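Local coordinates for 2S Albumin protein (Dolichos, PDB 6IX1) that probably serves as a seed storage or ligand-binding protein, a 2S albumin by name built as a four-bladed beta-propeller of the hemopexin type, at residues I4-R12 and I62-A73; F122-V130 and G139-Q147. One frame throughout, in Å; residues are numbered along the deposited sequence.

Contact 1: I4-R12 and I62-A73; sequences INAAFRSSR and IDCSFDTEASEA
Asp67 and Phe8 bury the most surface where strands 6-9 and 64-67 lie side by side, and between them they illustrate how propeller blades can be joined by side chains. The two strands run in the same direction, 4° apart, and their axes approach to 5.3 Å. No backbone-to-backbone hydrogen bond crosses this gap, and each strand pairs antiparallel within its own blade; Asn5 and Ala6 both face Phe19 in a classic beta bulge.

Asp67 has its CG between the backbone N and the carbonyl carbon (chi1 45°), which turns the carboxylate across to Arg9. OD1 accepts the backbone N-H of Arg9 at 3.0 Å, the donor arriving from well above the carboxylate plane. OD2 faces the same residue's guanidinium, forming a salt bridge with NE at 3.3 Å, although the bonds from NE and NH2 are both weak and the two planes stand 57° apart. A water joins NH2 to OD2 at the guanidinium edge, while NH1 is taken by Ser177 O.

Phe8 lays one ring face over Ala73, whose CB sits 4.1 Å from the ring centroid, almost exactly on its normal. At the ring edge, CD2 meets Ser65 OG; this hydroxyl also gives a weak hydrogen bond to Ala7 O, at 2.8 Å. Tyr17 stacks on Phe8 within its own blade. Further out, the hydroxyls of Ser11 and Ser71 share a hydrogen bond of 2.7 Å.

The innermost strands of two successive blades are thus joined beside the propeller axis in part by a carboxylate that uses one oxygen for the backbone and one for the side chain of the same arginine. The buried Asp67 N itself has no partner, and the carboxylate's negative charge is probably offset by Arg9.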
loop_
_atom_site.group_PDB
_atom_site.type_symbol
_atom_site.label_atom_id
_atom_site.label_comp_id
_atom_site.label_asym_id
_atom_site.label_seq_id
_atom_site.Cartn_x
_atom_site.Cartn_y
_atom_site.Cartn_z
ATOM N N ILE A 4 1.443 4.326 9.803
ATOM C CA ILE A 4 1.218 4.410 8.344
ATOM C C ILE A 4 -0.092 3.721 7.972
ATOM O O ILE A 4 -0.251 2.525 8.306
ATOM C CB ILE A 4 2.445 3.923 7.564
ATOM C CG1 ILE A 4 3.662 4.792 7.914
ATOM C CG2 ILE A 4 2.201 3.908 6.086
ATOM C CD1 ILE A 4 5.019 4.277 7.401
ATOM N N ASN A 5 -0.992 4.397 7.302
ATOM C CA ASN A 5 -2.270 3.854 6.890
ATOM C C ASN A 5 -2.257 3.341 5.466
ATOM O O ASN A 5 -3.102 2.477 5.184
ATOM C CB ASN A 5 -3.400 4.880 7.013
ATOM C CG ASN A 5 -3.505 5.417 8.390
ATOM O OD1 ASN A 5 -3.152 6.551 8.707
ATOM N ND2 ASN A 5 -4.151 4.630 9.226
ATOM N N ALA A 6 -1.387 3.767 4.600
ATOM C CA ALA A 6 -1.281 3.240 3.256
ATOM C C ALA A 6 0.057 3.589 2.650
ATOM O O ALA A 6 0.657 4.612 3.078
ATOM C CB ALA A 6 -2.432 3.761 2.398
ATOM N N ALA A 7 0.464 2.893 1.628
ATOM C CA ALA A 7 1.670 3.265 0.882
ATOM C C ALA A 7 1.562 2.821 -0.556
ATOM O O ALA A 7 0.816 1.845 -0.878
ATOM C CB ALA A 7 2.852 2.606 1.560
ATOM N N PHE A 8 2.330 3.424 -1.444
ATOM C CA PHE A 8 2.533 2.845 -2.776
ATOM C C PHE A 8 3.870 3.294 -3.339
ATOM O O PHE A 8 4.431 4.333 -2.938
ATOM C CB PHE A 8 1.350 3.142 -3.715
ATOM C CG PHE A 8 1.151 4.560 -4.183
ATOM C CD1 PHE A 8 1.949 5.100 -5.193
ATOM C CD2 PHE A 8 0.165 5.310 -3.593
ATOM C CE1 PHE A 8 1.718 6.395 -5.615
ATOM C CE2 PHE A 8 -0.075 6.603 -4.073
ATOM C CZ PHE A 8 0.732 7.149 -5.050
ATOM N N ARG A 9 4.374 2.477 -4.234
ATOM C CA ARG A 9 5.661 2.660 -4.894
ATOM C C ARG A 9 5.505 3.592 -6.088
ATOM O O ARG A 9 4.659 3.376 -6.972
ATOM C CB ARG A 9 6.148 1.270 -5.371
ATOM C CG ARG A 9 7.464 1.318 -6.097
ATOM C CD ARG A 9 7.932 0.022 -6.669
ATOM N NE ARG A 9 7.003 -0.524 -7.629
ATOM C CZ ARG A 9 7.154 -1.748 -8.173
ATOM N NH1 ARG A 9 8.086 -2.556 -7.769
ATOM N NH2 ARG A 9 6.215 -2.167 -9.035
ATOM N N SER A 10 6.320 4.656 -6.128
ATOM C CA SER A 10 6.245 5.600 -7.233
ATOM C C SER A 10 6.898 4.990 -8.475
ATOM O O SER A 10 7.823 4.198 -8.413
ATOM C CB SER A 10 6.977 6.872 -6.889
ATOM O OG SER A 10 6.886 7.764 -7.959
ATOM N N SER A 11 6.460 5.503 -9.638
ATOM C CA SER A 11 7.244 5.361 -10.881
ATOM C C SER A 11 8.660 5.972 -10.801
ATOM O O SER A 11 9.547 5.497 -11.486
ATOM C CB SER A 11 6.475 5.960 -12.031
ATOM O OG SER A 11 6.313 7.347 -11.772
ATOM N N ARG A 12 8.865 6.901 -9.890
ATOM C CA ARG A 12 10.204 7.507 -9.711
ATOM C C ARG A 12 11.059 6.612 -8.877
ATOM O O ARG A 12 10.585 6.173 -7.762
ATOM C CB ARG A 12 10.015 8.878 -9.073
ATOM C CG ARG A 12 9.349 9.897 -10.004
ATOM C CD ARG A 12 10.189 10.272 -11.180
ATOM N NE ARG A 12 9.571 11.093 -12.114
ATOM C CZ ARG A 12 9.629 12.429 -12.129
ATOM N NH1 ARG A 12 10.166 13.071 -11.117
ATOM N NH2 ARG A 12 9.115 13.091 -13.147
ATOM N N ILE A 62 -6.679 8.429 2.758
ATOM C CA ILE A 62 -6.442 7.185 2.013
ATOM C C ILE A 62 -6.027 6.086 3.000
ATOM O O ILE A 62 -5.068 6.248 3.732
ATOM C CB ILE A 62 -5.388 7.428 0.928
ATOM C CG1 ILE A 62 -5.902 8.393 -0.121
ATOM C CG2 ILE A 62 -4.898 6.128 0.326
ATOM C CD1 ILE A 62 -4.859 8.895 -1.102
ATOM N N ASP A 63 -6.834 5.005 2.996
ATOM C CA ASP A 63 -6.627 3.895 3.953
ATOM C C ASP A 63 -6.117 2.628 3.289
ATOM O O ASP A 63 -5.882 1.618 3.976
ATOM C CB ASP A 63 -7.838 3.592 4.836
ATOM C CG ASP A 63 -9.074 3.173 4.075
ATOM O OD1 ASP A 63 -8.894 2.732 2.915
ATOM O OD2 ASP A 63 -10.121 3.083 4.729
ATOM N N CYS A 64 -5.863 2.672 1.990
ATOM C CA CYS A 64 -5.234 1.592 1.220
ATOM C C CYS A 64 -4.873 2.150 -0.149
ATOM O O CYS A 64 -5.534 3.074 -0.611
ATOM C CB CYS A 64 -6.166 0.371 1.131
ATOM S SG CYS A 64 -5.417 -1.086 0.348
ATOM N N SER A 65 -3.820 1.618 -0.714
ATOM C CA SER A 65 -3.392 2.062 -2.050
ATOM C C SER A 65 -2.507 1.027 -2.675
ATOM O O SER A 65 -1.895 0.295 -1.928
ATOM C CB SER A 65 -2.648 3.363 -1.995
ATOM O OG SER A 65 -1.564 3.366 -1.062
ATOM N N PHE A 66 -2.403 1.055 -4.007
ATOM C CA PHE A 66 -1.366 0.308 -4.713
ATOM C C PHE A 66 -1.076 0.948 -6.053
ATOM O O PHE A 66 -1.973 1.346 -6.746
ATOM C CB PHE A 66 -1.700 -1.178 -4.848
ATOM C CG PHE A 66 -3.009 -1.521 -5.490
ATOM C CD1 PHE A 66 -3.062 -1.660 -6.884
ATOM C CD2 PHE A 66 -4.167 -1.704 -4.768
ATOM C CE1 PHE A 66 -4.235 -2.033 -7.516
ATOM C CE2 PHE A 66 -5.367 -2.044 -5.420
ATOM C CZ PHE A 66 -5.382 -2.278 -6.761
ATOM N N ASP A 67 0.186 0.867 -6.384
ATOM C CA ASP A 67 0.623 1.279 -7.731
ATOM C C ASP A 67 0.266 0.163 -8.741
ATOM O O ASP A 67 0.288 -1.034 -8.388
ATOM C CB ASP A 67 2.117 1.572 -7.769
ATOM C CG ASP A 67 2.968 0.513 -7.053
ATOM O OD1 ASP A 67 2.808 0.374 -5.759
ATOM O OD2 ASP A 67 3.744 -0.224 -7.714
ATOM N N THR A 68 0.044 0.567 -10.017
ATOM C CA THR A 68 -0.239 -0.431 -11.053
ATOM C C THR A 68 0.873 -0.409 -12.095
ATOM O O THR A 68 1.750 -1.297 -12.065
ATOM C CB THR A 68 -1.638 -0.171 -11.655
ATOM O OG1 THR A 68 -1.687 1.177 -12.076
ATOM C CG2 THR A 68 -2.720 -0.436 -10.654
ATOM N N GLU A 69 0.826 0.617 -12.934
ATOM C CA GLU A 69 1.841 0.811 -13.979
ATOM C C GLU A 69 2.035 2.325 -14.160
ATOM O O GLU A 69 1.200 3.114 -13.785
ATOM C CB GLU A 69 1.402 0.088 -15.279
ATOM C CG GLU A 69 0.085 0.626 -15.836
ATOM C CD GLU A 69 -0.402 -0.163 -17.030
ATOM O OE1 GLU A 69 -0.510 -1.383 -16.911
ATOM O OE2 GLU A 69 -0.577 0.440 -18.098
ATOM N N ALA A 70 3.065 2.674 -14.926
ATOM C CA ALA A 70 3.271 4.090 -15.248
ATOM C C ALA A 70 3.190 4.913 -13.955
ATOM O O ALA A 70 3.707 4.450 -12.923
ATOM C CB ALA A 70 2.379 4.526 -16.377
ATOM N N SER A 71 2.484 6.037 -13.954
ATOM C CA SER A 71 2.278 6.816 -12.731
ATOM C C SER A 71 0.799 6.725 -12.314
ATOM O O SER A 71 0.183 7.687 -11.908
ATOM C CB SER A 71 2.751 8.221 -12.939
ATOM O OG SER A 71 4.150 8.252 -13.184
ATOM N N GLU A 72 0.291 5.503 -12.325
ATOM C CA GLU A 72 -1.095 5.170 -11.923
ATOM C C GLU A 72 -1.124 4.384 -10.602
ATOM O O GLU A 72 -0.233 3.620 -10.336
ATOM C CB GLU A 72 -1.786 4.406 -13.045
ATOM C CG GLU A 72 -1.895 5.265 -14.313
ATOM C CD GLU A 72 -2.413 4.582 -15.559
ATOM O OE1 GLU A 72 -2.511 3.402 -15.527
ATOM O OE2 GLU A 72 -2.558 5.315 -16.550
ATOM N N ALA A 73 -2.205 4.607 -9.865
ATOM C CA ALA A 73 -2.427 3.885 -8.617
ATOM C C ALA A 73 -3.925 3.840 -8.323
ATOM O O ALA A 73 -4.605 4.766 -8.681
ATOM C CB ALA A 73 -1.694 4.545 -7.503
HETATM O O HOH W 1 4.072 -0.479 -10.203
HETATM O O HOH W 2 5.551 1.988 -9.359
#

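Contact 2: F122-V130 and G139-Q147. With SO4 (sulfate ion), chain E.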
loop_
_atom_site.group_PDB
_atom_site.type_symbol
_atom_site.label_atom_id
_atom_site.label_comp_id
_atom_site.label_asym_id
_atom_site.label_seq_id
_atom_site.Cartn_x
_atom_site.Cartn_y
_atom_site.Cartn_z
ATOM N N PHE A 122 -0.169 -4.545 -2.199
ATOM C CA PHE A 122 1.119 -4.180 -2.799
ATOM C C PHE A 122 1.227 -4.849 -4.128
ATOM O O PHE A 122 0.576 -5.896 -4.337
ATOM C CB PHE A 122 2.336 -4.469 -1.927
ATOM C CG PHE A 122 2.704 -5.895 -1.644
ATOM C CD1 PHE A 122 3.471 -6.619 -2.489
ATOM C CD2 PHE A 122 2.259 -6.529 -0.493
ATOM C CE1 PHE A 122 3.841 -7.899 -2.167
ATOM C CE2 PHE A 122 2.651 -7.787 -0.118
ATOM C CZ PHE A 122 3.399 -8.480 -1.019
ATOM N N ARG A 123 2.004 -4.285 -5.019
ATOM C CA ARG A 123 2.186 -4.781 -6.377
ATOM C C ARG A 123 3.104 -5.981 -6.438
ATOM O O ARG A 123 4.215 -5.967 -5.905
ATOM C CB ARG A 123 2.744 -3.610 -7.178
ATOM C CG ARG A 123 2.961 -3.860 -8.678
ATOM C CD ARG A 123 1.701 -4.048 -9.439
ATOM N NE ARG A 123 1.903 -3.969 -10.851
ATOM C CZ ARG A 123 2.231 -4.974 -11.687
ATOM N NH1 ARG A 123 2.256 -6.224 -11.231
ATOM N NH2 ARG A 123 2.393 -4.799 -12.969
ATOM N N SER A 124 2.616 -7.036 -7.072
ATOM C CA SER A 124 3.388 -8.267 -7.207
ATOM C C SER A 124 4.384 -8.118 -8.342
ATOM O O SER A 124 4.241 -7.311 -9.286
ATOM C CB SER A 124 2.452 -9.436 -7.454
ATOM O OG SER A 124 3.145 -10.671 -7.557
ATOM N N THR A 125 5.386 -8.962 -8.402
ATOM C CA THR A 125 6.175 -9.160 -9.588
ATOM C C THR A 125 5.456 -10.086 -10.588
ATOM O O THR A 125 5.952 -10.144 -11.685
ATOM C CB THR A 125 7.506 -9.814 -9.213
ATOM O OG1 THR A 125 7.221 -11.007 -8.495
ATOM C CG2 THR A 125 8.422 -8.924 -8.378
ATOM N N LYS A 126 4.419 -10.812 -10.185
ATOM C CA LYS A 126 3.739 -11.791 -11.103
ATOM C C LYS A 126 2.713 -11.000 -11.970
ATOM O O LYS A 126 1.648 -10.606 -11.464
ATOM C CB LYS A 126 3.073 -12.922 -10.313
ATOM C CG LYS A 126 2.520 -14.069 -11.166
ATOM C CD LYS A 126 2.245 -15.357 -10.462
ATOM C CE LYS A 126 1.137 -15.278 -9.381
ATOM N NZ LYS A 126 0.783 -16.588 -8.717
ATOM N N GLY A 127 2.976 -10.899 -13.260
ATOM C CA GLY A 127 2.085 -10.283 -14.221
ATOM C C GLY A 127 1.636 -8.917 -13.750
ATOM O O GLY A 127 2.465 -8.045 -13.360
ATOM N N LYS A 128 0.314 -8.662 -13.798
ATOM C CA LYS A 128 -0.376 -7.450 -13.322
ATOM C C LYS A 128 -1.047 -7.699 -11.956
ATOM O O LYS A 128 -1.986 -7.023 -11.645
ATOM C CB LYS A 128 -1.305 -6.880 -14.367
ATOM C CG LYS A 128 -0.509 -6.578 -15.635
ATOM C CD LYS A 128 -0.754 -5.357 -16.392
ATOM C CE LYS A 128 0.391 -5.091 -17.364
ATOM N NZ LYS A 128 0.773 -6.282 -18.167
ATOM N N GLU A 129 -0.502 -8.631 -11.174
ATOM C CA GLU A 129 -1.134 -8.953 -9.917
ATOM C C GLU A 129 -0.770 -7.968 -8.801
ATOM O O GLU A 129 0.308 -7.374 -8.767
ATOM C CB GLU A 129 -0.805 -10.336 -9.452
ATOM C CG GLU A 129 -1.513 -11.373 -10.314
ATOM C CD GLU A 129 -1.227 -12.818 -9.941
ATOM O OE1 GLU A 129 -0.849 -13.013 -8.761
ATOM O OE2 GLU A 129 -1.362 -13.664 -10.836
ATOM N N VAL A 130 -1.727 -7.819 -7.923
ATOM C CA VAL A 130 -1.687 -7.002 -6.711
ATOM C C VAL A 130 -2.211 -7.833 -5.564
ATOM O O VAL A 130 -3.322 -8.434 -5.668
ATOM C CB VAL A 130 -2.541 -5.759 -6.879
ATOM C CG1 VAL A 130 -2.577 -4.963 -5.609
ATOM C CG2 VAL A 130 -2.069 -4.909 -8.039
ATOM N N GLY A 139 -6.018 -12.027 -0.913
ATOM C CA GLY A 139 -6.104 -12.520 -2.265
ATOM C C GLY A 139 -5.304 -11.739 -3.211
ATOM O O GLY A 139 -4.440 -10.904 -2.780
ATOM N N ARG A 140 -5.433 -12.015 -4.478
ATOM C CA ARG A 140 -4.717 -11.314 -5.530
ATOM C C ARG A 140 -5.658 -10.916 -6.639
ATOM O O ARG A 140 -6.457 -11.770 -7.070
ATOM C CB ARG A 140 -3.653 -12.197 -6.156
ATOM C CG ARG A 140 -2.737 -13.022 -5.286
ATOM C CD ARG A 140 -2.555 -14.322 -5.990
ATOM N NE ARG A 140 -2.322 -15.396 -5.086
ATOM C CZ ARG A 140 -3.161 -16.356 -4.751
ATOM N NH1 ARG A 140 -2.661 -17.315 -4.023
ATOM N NH2 ARG A 140 -4.362 -16.500 -5.268
ATOM N N ILE A 141 -5.511 -9.691 -7.099
ATOM C CA ILE A 141 -6.257 -9.220 -8.276
ATOM C C ILE A 141 -5.262 -8.913 -9.385
ATOM O O ILE A 141 -4.228 -8.335 -9.110
ATOM C CB ILE A 141 -7.208 -8.099 -7.894
ATOM C CG1 ILE A 141 -8.255 -7.837 -8.964
ATOM C CG2 ILE A 141 -6.416 -6.871 -7.517
ATOM C CD1 ILE A 141 -9.519 -7.308 -8.424
ATOM N N ALA A 142 -5.641 -9.218 -10.604
ATOM C CA ALA A 142 -4.911 -8.727 -11.791
ATOM C C ALA A 142 -5.590 -7.423 -12.146
ATOM O O ALA A 142 -6.771 -7.382 -12.456
ATOM C CB ALA A 142 -5.005 -9.733 -12.916
ATOM N N TYR A 143 -4.889 -6.281 -12.037
ATOM C CA TYR A 143 -5.552 -4.957 -12.108
ATOM C C TYR A 143 -6.115 -4.682 -13.490
ATOM O O TYR A 143 -6.978 -3.887 -13.604
ATOM C CB TYR A 143 -4.688 -3.823 -11.573
ATOM C CG TYR A 143 -3.473 -3.493 -12.407
ATOM C CD1 TYR A 143 -3.571 -2.807 -13.616
ATOM C CD2 TYR A 143 -2.224 -3.916 -12.030
ATOM C CE1 TYR A 143 -2.473 -2.559 -14.409
ATOM C CE2 TYR A 143 -1.121 -3.642 -12.762
ATOM C CZ TYR A 143 -1.228 -2.967 -13.974
ATOM O OH TYR A 143 -0.137 -2.720 -14.729
ATOM N N ASP A 144 -5.489 -5.283 -14.524
ATOM C CA ASP A 144 -5.864 -4.905 -15.899
ATOM C C ASP A 144 -7.086 -5.654 -16.359
ATOM O O ASP A 144 -7.936 -5.071 -16.939
ATOM C CB ASP A 144 -4.695 -5.143 -16.846
ATOM C CG ASP A 144 -4.093 -6.526 -16.936
ATOM O OD1 ASP A 144 -4.356 -7.348 -16.014
ATOM O OD2 ASP A 144 -3.361 -6.749 -17.900
ATOM N N SER A 145 -7.189 -6.922 -16.055
ATOM C CA SER A 145 -8.416 -7.697 -16.351
ATOM C C SER A 145 -9.428 -7.605 -15.221
ATOM O O SER A 145 -10.602 -7.944 -15.479
ATOM C CB SER A 145 -8.105 -9.145 -16.469
ATOM O OG SER A 145 -7.550 -9.657 -15.253
ATOM N N LYS A 146 -9.038 -7.110 -14.072
ATOM C CA LYS A 146 -9.872 -7.091 -12.855
ATOM C C LYS A 146 -10.336 -8.471 -12.414
ATOM O O LYS A 146 -11.314 -8.553 -11.691
ATOM C CB LYS A 146 -10.981 -6.042 -12.958
ATOM C CG LYS A 146 -10.482 -4.598 -13.137
ATOM C CD LYS A 146 -11.657 -3.677 -13.253
ATOM C CE LYS A 146 -11.227 -2.222 -13.192
ATOM N NZ LYS A 146 -12.418 -1.378 -13.270
ATOM N N GLN A 147 -9.626 -9.495 -12.784
ATOM C CA GLN A 147 -9.895 -10.863 -12.334
ATOM C C GLN A 147 -9.301 -11.082 -10.960
ATOM O O GLN A 147 -8.220 -10.687 -10.762
ATOM C CB GLN A 147 -9.314 -11.944 -13.254
ATOM C CG GLN A 147 -9.965 -11.987 -14.646
ATOM C CD GLN A 147 -9.322 -13.105 -15.439
ATOM O OE1 GLN A 147 -9.116 -14.195 -14.901
ATOM N NE2 GLN A 147 -9.086 -12.922 -16.725
HETATM S S SO4 E . 1.110 -15.993 -3.795
HETATM O O1 SO4 E . 1.135 -15.313 -5.149
HETATM O O2 SO4 E . 2.250 -15.249 -3.255
HETATM O O3 SO4 E . 1.379 -17.296 -4.128
HETATM O O4 SO4 E . -0.172 -15.735 -3.265
#
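Glu129 and Ala142 form an antiparallel non-hydrogen-bonded pair, their CA atoms 4.2 Å apart, and beside them Val130 and Ile141 form a hydrogen-bonded pair joined by N-H...O bonds in both directions. Tyr143 N extends the ladder by donating to Lys128 O at 3.0 Å.

Beyond this bond the Tyr143 ring turns back over the first segment, its CG placed between the backbone N and the carbonyl carbon (chi1 68°). Lys128 CB lies over one face, 4.0 Å from the ring centroid, in a CH-pi contact. At the ring edge, Val130 CG2 touches CD2, and Arg123 brings the face of its guanidinium to CE2, with NE at 3.6 Å and the planes 71° apart. Arg123 is held in this pose by its NH1, which donates to Gly127 O at 2.8 Å nearly in the guanidinium plane. The hydroxyl of Tyr143 bonds to Glu69. Replacing Tyr143 with an alanine would probably leave Glu69 without this partner and open a gap between Lys128, Val130 and the Arg123 guanidinium.

The strands belong to the 129-134/137-142 hairpin in the middle of a hemopexin-type blade, and a type II' turn from Lys126 to Glu129 leads into it from inner strand 120-123. Lys128 also runs its CG and CD past the Asp144 carboxylate, but NZ stops 4.2 Å from OD2, beyond a salt bridge.

On the far side of the pairing, Glu129 and Arg140 lie alongside each other, OE1 against CD. Arg140 then presents its guanidinium edge to a sulfate, probably from the crystallisation liquor: NE and NH1 both donate to O4, NE at 2.8 Å, while NH2 is bonded to Val149 O.

How the contacts relate
Two levels of propeller construction meet here: contact 1 joins the inner strands of two successive blades, while contact 2 ties together the strands and loops of the next blade. Their centres lie about 13 Å apart, but their residues touch directly. The 62-73 segment is common ground, since Glu69 OE1 reaches Tyr143 OH at 2.6 Å and Thr68 O probably accepts from Arg123 NE at 2.9 Å. In the strands themselves, Phe66 CG packs on Val130 CG1 at 3.5 Å. Strand 64-67 and the loop that follows it therefore carry contact 1 over to contact 2. The sulfate belongs to contact 2, where Tyr131, Tyr138 and Gly199 N complete its site with Arg140.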